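Local structure of 4-hydroxy-tetrahydrodipicolinate synthase (1O5K) at residues T19-P24 and R40-N45; D180-T185 and L210-D215; D204-L209 and V230-E235; S222-K227 and R252-A257. The protein probably catalyses the condensation of pyruvate with aspartate beta-semialdehyde to 4-hydroxy-tetrahydrodipicolinate, a step of lysine biosynthesis through diaminopimelate. All coordinates share one frame; numbering follows the deposited sequence.

Contact 1 of 4, residues T19-P24 and R40-N45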
loop_
_atom_site.group_PDB
_atom_site.type_symbol
_atom_site.label_atom_id
_atom_site.label_comp_id
_atom_site.label_asym_id
_atom_site.label_seq_id
_atom_site.Cartn_x
_atom_site.Cartn_y
_atom_site.Cartn_z
ATOM N N THR A 19 -29.424 0.631 -9.214
ATOM C CA THR A 19 -28.836 1.984 -9.149
ATOM C C THR A 19 -28.741 2.496 -7.735
ATOM O O THR A 19 -29.711 2.523 -7.055
ATOM C CB THR A 19 -29.656 2.931 -9.964
ATOM O OG1 THR A 19 -29.553 2.541 -11.368
ATOM C CG2 THR A 19 -29.118 4.358 -9.916
ATOM N N ALA A 20 -27.546 2.916 -7.329
ATOM C CA ALA A 20 -27.353 3.559 -6.025
ATOM C C ALA A 20 -27.660 5.025 -6.294
ATOM O O ALA A 20 -26.816 5.803 -6.717
ATOM C CB ALA A 20 -25.947 3.366 -5.539
ATOM N N ILE A 21 -28.903 5.385 -6.069
ATOM C CA ILE A 21 -29.442 6.653 -6.601
ATOM C C ILE A 21 -29.052 7.800 -5.667
ATOM O O ILE A 21 -28.963 7.619 -4.448
ATOM C CB ILE A 21 -30.954 6.539 -6.829
ATOM C CG1 ILE A 21 -31.441 7.712 -7.699
ATOM C CG2 ILE A 21 -31.733 6.435 -5.493
ATOM C CD1 ILE A 21 -32.822 7.552 -8.270
ATOM N N VAL A 22 -28.686 8.935 -6.268
ATOM C CA VAL A 22 -28.431 10.169 -5.515
ATOM C C VAL A 22 -29.698 10.703 -4.815
ATOM O O VAL A 22 -30.814 10.341 -5.144
ATOM C CB VAL A 22 -27.847 11.306 -6.389
ATOM C CG1 VAL A 22 -26.548 10.911 -7.106
ATOM C CG2 VAL A 22 -28.884 11.780 -7.394
ATOM N N THR A 23 -29.459 11.508 -3.778
ATOM C CA THR A 23 -30.465 12.235 -3.064
ATOM C C THR A 23 -30.354 13.707 -3.507
ATOM O O THR A 23 -29.493 14.417 -3.030
ATOM C CB THR A 23 -30.244 12.081 -1.538
ATOM O OG1 THR A 23 -30.323 10.688 -1.168
ATOM C CG2 THR A 23 -31.373 12.757 -0.794
ATOM N N PRO A 24 -31.210 14.175 -4.424
ATOM C CA PRO A 24 -31.132 15.567 -4.818
ATOM C C PRO A 24 -31.575 16.526 -3.738
ATOM O O PRO A 24 -32.490 16.225 -2.960
ATOM C CB PRO A 24 -32.081 15.655 -6.022
ATOM C CG PRO A 24 -32.342 14.228 -6.407
ATOM C CD PRO A 24 -32.242 13.454 -5.169
ATOM N N ARG A 40 -37.828 7.980 -12.649
ATOM C CA ARG A 40 -38.487 7.631 -13.912
ATOM C C ARG A 40 -37.467 7.286 -15.033
ATOM O O ARG A 40 -37.646 6.320 -15.782
ATOM C CB ARG A 40 -39.460 8.719 -14.343
ATOM C CG ARG A 40 -40.644 8.837 -13.380
ATOM C CD ARG A 40 -41.722 9.874 -13.801
ATOM N NE ARG A 40 -42.696 9.969 -12.709
ATOM C CZ ARG A 40 -43.606 9.032 -12.420
ATOM N NH1 ARG A 40 -43.724 7.934 -13.172
ATOM N NH2 ARG A 40 -44.421 9.189 -11.380
ATOM N N TYR A 41 -36.373 8.027 -15.088
ATOM C CA TYR A 41 -35.250 7.710 -16.000
ATOM C C TYR A 41 -34.649 6.335 -15.779
ATOM O O TYR A 41 -34.312 5.655 -16.733
ATOM C CB TYR A 41 -34.201 8.816 -15.830
ATOM C CG TYR A 41 -32.949 8.783 -16.692
ATOM C CD1 TYR A 41 -33.025 8.800 -18.080
ATOM C CD2 TYR A 41 -31.683 8.864 -16.105
ATOM C CE1 TYR A 41 -31.879 8.839 -18.852
ATOM C CE2 TYR A 41 -30.521 8.902 -16.889
ATOM C CZ TYR A 41 -30.615 8.910 -18.243
ATOM O OH TYR A 41 -29.444 8.979 -19.002
ATOM N N GLN A 42 -34.469 5.941 -14.515
ATOM C CA GLN A 42 -33.985 4.604 -14.204
ATOM C C GLN A 42 -34.980 3.531 -14.694
ATOM O O GLN A 42 -34.589 2.544 -15.330
ATOM C CB GLN A 42 -33.762 4.471 -12.703
ATOM C CG GLN A 42 -32.715 5.467 -12.199
ATOM C CD GLN A 42 -31.354 5.251 -12.851
ATOM O OE1 GLN A 42 -30.843 4.134 -12.907
ATOM N NE2 GLN A 42 -30.775 6.312 -13.345
ATOM N N LEU A 43 -36.243 3.719 -14.354
ATOM C CA LEU A 43 -37.291 2.748 -14.626
ATOM C C LEU A 43 -37.438 2.554 -16.116
ATOM O O LEU A 43 -37.568 1.427 -16.592
ATOM C CB LEU A 43 -38.626 3.204 -14.055
ATOM C CG LEU A 43 -38.764 3.015 -12.530
ATOM C CD1 LEU A 43 -39.974 3.787 -12.022
ATOM C CD2 LEU A 43 -38.823 1.530 -12.142
ATOM N N GLU A 44 -37.382 3.663 -16.845
ATOM C CA GLU A 44 -37.596 3.643 -18.287
ATOM C C GLU A 44 -36.445 2.982 -19.050
ATOM O O GLU A 44 -36.600 2.572 -20.192
ATOM C CB GLU A 44 -37.806 5.065 -18.817
ATOM N N ASN A 45 -35.284 2.932 -18.437
ATOM C CA ASN A 45 -34.081 2.350 -19.037
ATOM C C ASN A 45 -33.698 0.965 -18.536
ATOM O O ASN A 45 -32.566 0.508 -18.762
ATOM C CB ASN A 45 -32.946 3.359 -18.912
ATOM C CG ASN A 45 -33.107 4.471 -19.895
ATOM O OD1 ASN A 45 -32.998 4.234 -21.112
ATOM N ND2 ASN A 45 -33.484 5.669 -19.408
#
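T19 and Q42 meet by their side chains inside a beta-alpha unit of the TIM barrel. T19 lies on strand 16-20 and Q42 on helix 32-44, which follows that strand. From CB of Q42, the chain first runs anti to its own carbonyl carbon (chi1 -61°). It then bends at chi2. CG comes to 4.4 Å from CD1 of I21, a loose apolar touch. CD is next, 3.8 Å from T19 CG2. At the tip, the amide splits its work. OE1 accepts the hydroxyl proton of T19, with OG1 and OE1 2.6 Å apart. NE2 turns to the backbone O of S222, so both polar atoms of this buried amide have partners. T19 OG1 is also hydrogen-bonded to S222 OG, so strand, helix and the S222 loop are tied at one point. A valine in place of T19 would probably leave OE1 of Q42 without its donor in a buried spot and break the link to S222 OG. The hydroxyl does not lie on a lone pair of the amide oxygen: OG1 stands 41° out of the carbonyl plane of Q42, above it.

Contact 2 of 4, residues D180-T185 and L210-D215; sequences DQIDRT and LCAGGD
A212 meets I182 and D183 where two neighbouring helices of the barrel wall come together. The CB of A212 points at helix 179-192. The CB bonds of I182 and D183 run across the interface, though the end of D183 comes back nearer. The methyl of A212 lies against the backbone side of the other helix. It sits 4.3 Å from I182 CG2 and 4.5 Å from the CA of D183. The small residue lets the backbones come close, with the CA atoms of D183 and A212 5.6 Å apart. I182 offers its CG2 branch to this methyl. D183 extends its carboxylate with CG anti to the backbone N (chi1 -180°). Its end belongs to the dimer: OD2 is hydrogen-bonded to Y208 OH and salt-bridged to R249 NE, both of the second subunit. Just after A212, helix 206-212 ends in a Schellman motif. G213 N bonds to L210 O at 2.9 Å. G213 has a positive phi of 106°, where a side chain would press on the carbonyl O of A212, so glycine suits the site. D215 then leads into strand 216-219 and is salt-bridged to K190 of helix 179-192 and to R15. On its other flank, helix 179-192 is met by P156 of helix 156-165, while L210 leans on L232 and Y236 of helix 226-237.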
loop_
_atom_site.group_PDB
_atom_site.type_symbol
_atom_site.label_atom_id
_atom_site.label_comp_id
_atom_site.label_asym_id
_atom_site.label_seq_id
_atom_site.Cartn_x
_atom_site.Cartn_y
_atom_site.Cartn_z
ATOM N N ASP A 180 -8.663 -10.695 -6.555
ATOM C CA ASP A 180 -8.567 -11.903 -5.684
ATOM C C ASP A 180 -9.727 -11.977 -4.677
ATOM O O ASP A 180 -10.258 -13.074 -4.422
ATOM C CB ASP A 180 -7.252 -11.927 -4.909
ATOM C CG ASP A 180 -6.141 -12.540 -5.672
ATOM O OD1 ASP A 180 -4.994 -12.117 -5.447
ATOM O OD2 ASP A 180 -6.295 -13.461 -6.497
ATOM N N GLN A 181 -10.075 -10.819 -4.111
ATOM C CA GLN A 181 -11.190 -10.686 -3.203
ATOM C C GLN A 181 -12.465 -10.969 -3.963
ATOM O O GLN A 181 -13.250 -11.806 -3.530
ATOM C CB GLN A 181 -11.247 -9.357 -2.474
ATOM C CG GLN A 181 -12.539 -9.107 -1.702
ATOM C CD GLN A 181 -12.438 -9.361 -0.185
ATOM O OE1 GLN A 181 -11.370 -9.660 0.353
ATOM N NE2 GLN A 181 -13.559 -9.185 0.492
ATOM N N ILE A 182 -12.633 -10.381 -5.146
ATOM C CA ILE A 182 -13.847 -10.600 -5.911
ATOM C C ILE A 182 -14.029 -12.092 -6.286
ATOM O O ILE A 182 -15.112 -12.665 -6.083
ATOM C CB ILE A 182 -13.815 -9.730 -7.168
ATOM C CG1 ILE A 182 -13.952 -8.232 -6.739
ATOM C CG2 ILE A 182 -14.885 -10.162 -8.148
ATOM C CD1 ILE A 182 -13.641 -7.257 -7.904
ATOM N N ASP A 183 -12.953 -12.709 -6.749
ATOM C CA ASP A 183 -12.948 -14.114 -7.140
ATOM C C ASP A 183 -13.373 -15.015 -5.971
ATOM O O ASP A 183 -14.236 -15.854 -6.125
ATOM C CB ASP A 183 -11.552 -14.474 -7.614
ATOM C CG ASP A 183 -11.434 -15.899 -8.047
ATOM O OD1 ASP A 183 -10.904 -16.696 -7.257
ATOM O OD2 ASP A 183 -11.836 -16.286 -9.133
ATOM N N ARG A 184 -12.783 -14.781 -4.810
ATOM C CA ARG A 184 -13.018 -15.597 -3.626
ATOM C C ARG A 184 -14.376 -15.342 -2.955
ATOM O O ARG A 184 -15.014 -16.291 -2.491
ATOM C CB ARG A 184 -11.875 -15.423 -2.646
ATOM C CG ARG A 184 -10.680 -16.213 -3.037
ATOM C CD ARG A 184 -10.861 -17.744 -2.790
ATOM N NE ARG A 184 -10.529 -18.111 -1.411
ATOM C CZ ARG A 184 -10.446 -19.366 -0.927
ATOM N NH1 ARG A 184 -10.122 -19.548 0.345
ATOM N NH2 ARG A 184 -10.695 -20.431 -1.684
ATOM N N THR A 185 -14.819 -14.090 -2.895
ATOM C CA THR A 185 -16.152 -13.766 -2.403
ATOM C C THR A 185 -17.208 -14.502 -3.211
ATOM O O THR A 185 -18.027 -15.198 -2.637
ATOM C CB THR A 185 -16.372 -12.288 -2.407
ATOM O OG1 THR A 185 -15.510 -11.698 -1.404
ATOM C CG2 THR A 185 -17.721 -11.940 -1.985
ATOM N N LEU A 210 -18.865 -10.266 -13.116
ATOM C CA LEU A 210 -19.688 -11.197 -13.898
ATOM C C LEU A 210 -18.893 -12.442 -14.321
ATOM O O LEU A 210 -19.379 -13.565 -14.191
ATOM C CB LEU A 210 -20.310 -10.473 -15.125
ATOM C CG LEU A 210 -21.348 -9.394 -14.700
ATOM C CD1 LEU A 210 -21.649 -8.521 -15.854
ATOM C CD2 LEU A 210 -22.636 -10.090 -14.183
ATOM N N CYS A 211 -17.674 -12.244 -14.844
ATOM C CA CYS A 211 -16.800 -13.327 -15.307
ATOM C C CYS A 211 -16.474 -14.265 -14.140
ATOM O O CYS A 211 -16.359 -15.494 -14.356
ATOM C CB CYS A 211 -15.499 -12.782 -15.922
ATOM S SG CYS A 211 -15.742 -11.985 -17.526
ATOM N N ALA A 212 -16.383 -13.715 -12.923
ATOM C CA ALA A 212 -16.133 -14.523 -11.710
ATOM C C ALA A 212 -17.336 -15.385 -11.314
ATOM O O ALA A 212 -17.223 -16.297 -10.487
ATOM C CB ALA A 212 -15.784 -13.573 -10.543
ATOM N N GLY A 213 -18.483 -15.016 -11.863
ATOM C CA GLY A 213 -19.755 -15.690 -11.680
ATOM C C GLY A 213 -20.764 -14.997 -10.787
ATOM O O GLY A 213 -21.685 -15.649 -10.271
ATOM N N GLY A 214 -20.616 -13.676 -10.608
ATOM C CA GLY A 214 -21.510 -12.867 -9.815
ATOM C C GLY A 214 -22.755 -12.441 -10.570
ATOM O O GLY A 214 -23.018 -12.897 -11.691
ATOM N N ASP A 215 -23.522 -11.575 -9.920
ATOM C CA ASP A 215 -24.904 -11.323 -10.264
ATOM C C ASP A 215 -25.275 -9.926 -10.809
ATOM O O ASP A 215 -26.439 -9.660 -11.088
ATOM C CB ASP A 215 -25.786 -11.687 -9.073
ATOM C CG ASP A 215 -25.614 -13.113 -8.719
ATOM O OD1 ASP A 215 -24.937 -13.417 -7.722
ATOM O OD2 ASP A 215 -25.992 -13.995 -9.495
#

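Contact 3 of 4, residues D204-L209 and V230-E235; sequences DRTFYL and VELCAE
L232 is the first residue of 230-235 to reach across, and T206 receives it. The CB of L232 points at helix 206-212, and CG runs anti to the backbone N (chi1 -174°), which carries the CD2 methyl forward. CD2 stops 3.9 Å from T206 CG2 and 4.3 Å from the backbone N of F207. The side chains of L232 and T206 cross obliquely and touch by these two methyls. F207, whose CA lies 7.5 Å from the CA of L232, turns its ring toward S244 and R245 of helix 241-257. Its CD2 lies 3.6 Å above the ring plane of Y208, over the ring centre. The backbone O of L232 faces the hydroxyl of S244. C233 follows. Its SG lies 4.1 Å from the same T206 CG2, so the leucine methyl and the sulfur approach the one methyl from the same side, that of helix 226-237. T206 and C233 both also touch V217 of strand 216-219. That strand runs between helices 206-212 and 226-237 in the chain, and the three form consecutive alpha, beta and alpha elements of the TIM barrel. The contact thus joins two helices of the outer layer over the strand that links them. T206 turns its other branch, OG1, back to the O of D203 at the start of its helix. Before the helix, R205 NH1 forms a salt bridge with D204 OD1 at 3.1 Å and another with D180 of the second subunit. Further along 230-235, E235 uses OE1 on N240 ND2.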
loop_
_atom_site.group_PDB
_atom_site.type_symbol
_atom_site.label_atom_id
_atom_site.label_comp_id
_atom_site.label_asym_id
_atom_site.label_seq_id
_atom_site.Cartn_x
_atom_site.Cartn_y
_atom_site.Cartn_z
ATOM N N ASP A 204 -16.427 -0.174 -12.450
ATOM C CA ASP A 204 -15.314 -0.649 -13.258
ATOM C C ASP A 204 -14.824 -2.053 -12.891
ATOM O O ASP A 204 -13.860 -2.529 -13.466
ATOM C CB ASP A 204 -14.148 0.380 -13.266
ATOM C CG ASP A 204 -13.415 0.490 -11.936
ATOM O OD1 ASP A 204 -13.753 -0.223 -10.948
ATOM O OD2 ASP A 204 -12.463 1.307 -11.800
ATOM N N ARG A 205 -15.500 -2.721 -11.973
ATOM C CA ARG A 205 -15.232 -4.182 -11.716
ATOM C C ARG A 205 -16.400 -5.087 -12.149
ATOM O O ARG A 205 -16.284 -6.299 -12.085
ATOM C CB ARG A 205 -14.956 -4.423 -10.241
ATOM C CG ARG A 205 -13.689 -3.713 -9.730
ATOM C CD ARG A 205 -12.434 -4.327 -10.222
ATOM N NE ARG A 205 -11.209 -3.741 -9.706
ATOM C CZ ARG A 205 -10.621 -2.647 -10.178
ATOM N NH1 ARG A 205 -11.174 -1.914 -11.171
ATOM N NH2 ARG A 205 -9.457 -2.291 -9.662
ATOM N N THR A 206 -17.508 -4.505 -12.618
ATOM C CA THR A 206 -18.722 -5.297 -12.958
ATOM C C THR A 206 -18.417 -6.416 -13.953
ATOM O O THR A 206 -18.783 -7.576 -13.734
ATOM C CB THR A 206 -19.802 -4.408 -13.522
ATOM O OG1 THR A 206 -20.093 -3.364 -12.590
ATOM C CG2 THR A 206 -21.099 -5.228 -13.723
ATOM N N PHE A 207 -17.785 -6.074 -15.071
ATOM C CA PHE A 207 -17.430 -7.051 -16.082
ATOM C C PHE A 207 -16.684 -8.261 -15.486
ATOM O O PHE A 207 -17.052 -9.416 -15.691
ATOM C CB PHE A 207 -16.618 -6.421 -17.233
ATOM C CG PHE A 207 -16.156 -7.417 -18.247
ATOM C CD1 PHE A 207 -17.067 -8.053 -19.077
ATOM C CD2 PHE A 207 -14.789 -7.787 -18.335
ATOM C CE1 PHE A 207 -16.670 -8.987 -20.005
ATOM C CE2 PHE A 207 -14.390 -8.773 -19.240
ATOM C CZ PHE A 207 -15.337 -9.367 -20.062
ATOM N N TYR A 208 -15.665 -7.972 -14.705
ATOM C CA TYR A 208 -14.833 -9.018 -14.160
ATOM C C TYR A 208 -15.570 -9.797 -13.055
ATOM O O TYR A 208 -15.385 -11.007 -12.936
ATOM C CB TYR A 208 -13.470 -8.488 -13.729
ATOM C CG TYR A 208 -12.663 -8.028 -14.894
ATOM C CD1 TYR A 208 -12.136 -8.930 -15.806
ATOM C CD2 TYR A 208 -12.507 -6.644 -15.157
ATOM C CE1 TYR A 208 -11.464 -8.503 -16.928
ATOM C CE2 TYR A 208 -11.803 -6.215 -16.296
ATOM C CZ TYR A 208 -11.302 -7.125 -17.163
ATOM O OH TYR A 208 -10.615 -6.714 -18.298
ATOM N N LEU A 209 -16.411 -9.114 -12.291
ATOM C CA LEU A 209 -17.255 -9.781 -11.329
ATOM C C LEU A 209 -18.278 -10.680 -11.982
ATOM O O LEU A 209 -18.498 -11.781 -11.483
ATOM C CB LEU A 209 -17.906 -8.782 -10.382
ATOM C CG LEU A 209 -18.767 -9.440 -9.331
ATOM C CD1 LEU A 209 -18.421 -8.718 -8.000
ATOM C CD2 LEU A 209 -20.213 -9.322 -9.758
ATOM N N VAL A 230 -27.095 -1.480 -17.981
ATOM C CA VAL A 230 -27.997 -2.617 -18.148
ATOM C C VAL A 230 -27.526 -3.502 -19.273
ATOM O O VAL A 230 -27.554 -4.709 -19.147
ATOM C CB VAL A 230 -29.455 -2.130 -18.393
ATOM C CG1 VAL A 230 -30.368 -3.232 -18.878
ATOM C CG2 VAL A 230 -29.997 -1.555 -17.132
ATOM N N GLU A 231 -27.144 -2.896 -20.400
ATOM C CA GLU A 231 -26.617 -3.620 -21.555
ATOM C C GLU A 231 -25.351 -4.411 -21.223
ATOM O O GLU A 231 -25.181 -5.487 -21.736
ATOM C CB GLU A 231 -26.340 -2.632 -22.695
ATOM C CG GLU A 231 -25.676 -3.185 -23.937
ATOM C CD GLU A 231 -25.334 -2.101 -24.984
ATOM O OE1 GLU A 231 -25.185 -2.477 -26.184
ATOM O OE2 GLU A 231 -25.168 -0.892 -24.607
ATOM N N LEU A 232 -24.471 -3.852 -20.417
ATOM C CA LEU A 232 -23.261 -4.549 -20.026
ATOM C C LEU A 232 -23.616 -5.879 -19.384
ATOM O O LEU A 232 -23.055 -6.907 -19.748
ATOM C CB LEU A 232 -22.404 -3.669 -19.111
ATOM C CG LEU A 232 -21.007 -4.140 -18.670
ATOM C CD1 LEU A 232 -20.215 -2.977 -18.115
ATOM C CD2 LEU A 232 -21.083 -5.254 -17.629
ATOM N N CYS A 233 -24.545 -5.879 -18.421
ATOM C CA CYS A 233 -24.937 -7.134 -17.748
ATOM C C CYS A 233 -25.727 -8.038 -18.676
ATOM O O CYS A 233 -25.448 -9.231 -18.786
ATOM C CB CYS A 233 -25.724 -6.853 -16.475
ATOM S SG CYS A 233 -24.822 -5.827 -15.267
ATOM N N ALA A 234 -26.692 -7.464 -19.381
ATOM C CA ALA A 234 -27.570 -8.227 -20.245
ATOM C C ALA A 234 -26.808 -8.994 -21.317
ATOM O O ALA A 234 -27.100 -10.196 -21.581
ATOM C CB ALA A 234 -28.615 -7.306 -20.881
ATOM N N GLU A 235 -25.827 -8.339 -21.937
ATOM C CA GLU A 235 -24.999 -9.017 -22.895
ATOM C C GLU A 235 -24.232 -10.186 -22.267
ATOM O O GLU A 235 -24.098 -11.256 -22.885
ATOM C CB GLU A 235 -24.037 -8.034 -23.576
ATOM C CG GLU A 235 -24.690 -7.068 -24.528
ATOM C CD GLU A 235 -25.144 -7.700 -25.830
ATOM O OE1 GLU A 235 -25.038 -8.936 -26.004
ATOM O OE2 GLU A 235 -25.635 -6.965 -26.693
#

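Contact 4 of 4, residues S222-K227 and R252-A257; sequences SNVAPK and RPLMKA
This is a small apolar contact between the loop after strand 216-219 and helix 241-257, where V224 and A225 meet L254. All three residues are buried. L254 does the reaching. Its CG is anti to the backbone N (chi1 -177°), and this extends CD2 toward the loop. The CD2 methyl lies 3.9 Å from V224 CG2 and 4.1 Å from A225 CB, so it touches both residues at once. V224 has CG2 between its backbone N and carbonyl carbon, on the side of the leucine. Other helices complete the surroundings: V224 also packs on A270 and L271 of helix 265-273, and L254 on V299 and L300 of helix 290-302. A225 is the N-cap residue of helix 226-237, but its methyl goes to packing and offers no capping atom. Helix 241-257 is kinked here, since the N atoms of P253 and L254 bond to nothing in the turn before. A different side of that helix carries charge. K256 CE lies 3.5 Å above the guanidinium plane of R252, and both residues form salt bridges to D180 of the second subunit. K256 NZ also holds D204 of its own chain. Packing of the loop after the last barrel strand against the C-terminal helices fits the DapA fold, a TIM barrel followed by a helical C-terminal region.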
loop_
_atom_site.group_PDB
_atom_site.type_symbol
_atom_site.label_atom_id
_atom_site.label_comp_id
_atom_site.label_asym_id
_atom_site.label_seq_id
_atom_site.Cartn_x
_atom_site.Cartn_y
_atom_site.Cartn_z
ATOM N N SER A 222 -24.896 4.052 -13.426
ATOM C CA SER A 222 -26.242 3.967 -13.898
ATOM C C SER A 222 -27.133 5.167 -13.568
ATOM O O SER A 222 -28.207 5.294 -14.168
ATOM C CB SER A 222 -26.929 2.696 -13.388
ATOM O OG SER A 222 -26.995 2.649 -11.964
ATOM N N ASN A 223 -26.734 6.041 -12.629
ATOM C CA ASN A 223 -27.485 7.283 -12.446
ATOM C C ASN A 223 -27.572 8.079 -13.742
ATOM O O ASN A 223 -28.596 8.695 -14.038
ATOM C CB ASN A 223 -26.829 8.156 -11.389
ATOM C CG ASN A 223 -27.208 7.763 -9.961
ATOM O OD1 ASN A 223 -28.234 8.225 -9.422
ATOM N ND2 ASN A 223 -26.345 6.954 -9.315
ATOM N N VAL A 224 -26.481 8.089 -14.504
ATOM C CA VAL A 224 -26.424 8.856 -15.733
ATOM C C VAL A 224 -26.556 8.023 -16.974
ATOM O O VAL A 224 -27.113 8.495 -17.968
ATOM C CB VAL A 224 -25.153 9.742 -15.832
ATOM C CG1 VAL A 224 -25.127 10.760 -14.662
ATOM C CG2 VAL A 224 -23.908 8.931 -15.854
ATOM N N ALA A 225 -26.089 6.772 -16.918
ATOM C CA ALA A 225 -26.111 5.898 -18.079
ATOM C C ALA A 225 -26.743 4.542 -17.763
ATOM O O ALA A 225 -26.084 3.502 -17.882
ATOM C CB ALA A 225 -24.665 5.708 -18.530
ATOM N N PRO A 226 -28.016 4.534 -17.368
ATOM C CA PRO A 226 -28.675 3.309 -16.961
ATOM C C PRO A 226 -28.753 2.280 -18.074
ATOM O O PRO A 226 -28.493 1.111 -17.835
ATOM C CB PRO A 226 -30.071 3.784 -16.518
ATOM C CG PRO A 226 -30.269 5.061 -17.252
ATOM C CD PRO A 226 -28.910 5.699 -17.237
ATOM N N LYS A 227 -29.109 2.696 -19.281
ATOM C CA LYS A 227 -29.270 1.720 -20.366
ATOM C C LYS A 227 -27.980 1.017 -20.689
ATOM O O LYS A 227 -27.996 -0.194 -20.948
ATOM C CB LYS A 227 -29.785 2.418 -21.619
ATOM C CG LYS A 227 -29.923 1.564 -22.878
ATOM C CD LYS A 227 -30.609 2.452 -23.930
ATOM C CE LYS A 227 -30.142 2.177 -25.344
ATOM N NZ LYS A 227 -30.695 3.218 -26.275
ATOM N N ARG A 252 -15.672 2.998 -19.832
ATOM C CA ARG A 252 -14.537 3.212 -18.928
ATOM C C ARG A 252 -14.228 4.668 -18.598
ATOM O O ARG A 252 -13.971 4.971 -17.437
ATOM C CB ARG A 252 -13.243 2.565 -19.462
ATOM C CG ARG A 252 -12.013 2.888 -18.524
ATOM C CD ARG A 252 -10.670 2.244 -18.898
ATOM N NE ARG A 252 -9.894 1.726 -17.739
ATOM C CZ ARG A 252 -10.304 0.749 -16.898
ATOM N NH1 ARG A 252 -11.523 0.212 -16.997
ATOM N NH2 ARG A 252 -9.499 0.333 -15.925
ATOM N N PRO A 253 -14.198 5.558 -19.585
ATOM C CA PRO A 253 -13.926 6.980 -19.319
ATOM C C PRO A 253 -14.925 7.606 -18.351
ATOM O O PRO A 253 -14.522 8.365 -17.458
ATOM C CB PRO A 253 -14.063 7.624 -20.687
ATOM C CG PRO A 253 -13.795 6.458 -21.644
ATOM C CD PRO A 253 -14.388 5.293 -21.023
ATOM N N LEU A 254 -16.203 7.241 -18.509
ATOM C CA LEU A 254 -17.242 7.718 -17.624
ATOM C C LEU A 254 -17.079 7.094 -16.268
ATOM O O LEU A 254 -17.211 7.763 -15.251
ATOM C CB LEU A 254 -18.628 7.463 -18.245
ATOM C CG LEU A 254 -19.823 7.973 -17.463
ATOM C CD1 LEU A 254 -19.704 9.472 -17.216
ATOM C CD2 LEU A 254 -21.052 7.675 -18.208
ATOM N N MET A 255 -16.811 5.792 -16.224
ATOM C CA MET A 255 -16.597 5.116 -14.958
ATOM C C MET A 255 -15.502 5.801 -14.163
ATOM O O MET A 255 -15.670 6.056 -12.974
ATOM C CB MET A 255 -16.266 3.651 -15.201
ATOM C CG MET A 255 -17.460 2.853 -15.652
ATOM S SD MET A 255 -16.930 1.125 -15.963
ATOM C CE MET A 255 -18.497 0.389 -16.458
ATOM N N LYS A 256 -14.405 6.146 -14.828
ATOM C CA LYS A 256 -13.274 6.781 -14.152
ATOM C C LYS A 256 -13.587 8.229 -13.746
ATOM O O LYS A 256 -13.271 8.653 -12.623
ATOM C CB LYS A 256 -12.031 6.743 -15.040
ATOM C CG LYS A 256 -11.664 5.289 -15.379
ATOM C CD LYS A 256 -11.323 4.449 -14.112
ATOM C CE LYS A 256 -11.452 2.947 -14.346
ATOM N NZ LYS A 256 -10.544 2.109 -13.450
ATOM N N ALA A 257 -14.226 8.969 -14.653
ATOM C CA ALA A 257 -14.518 10.368 -14.394
ATOM C C ALA A 257 -15.411 10.554 -13.178
ATOM O O ALA A 257 -15.320 11.597 -12.485
ATOM C CB ALA A 257 -15.139 11.021 -15.608
#

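Contact 1 closes first along the chain, joining the first strand to the helix after it. Contacts 2 and 3 then alternate and share helix 206-212; contacts 3 and 4 alternate and share helix 226-237. Contacts 1 and 2 are farthest apart, with centres 26 Å from each other on opposite sides of the chain centre. Contact 3 lies between them, its centre 12 Å from that of contact 2 and 18 Å from that of contact 1; contact 4 is also 12 Å from it. Contact 4 meets contact 1 through Y41 OH and V224 O. The helices that close the barrel also supply surface joining two subunits of the tetramer, while contact 1 stays within one chain.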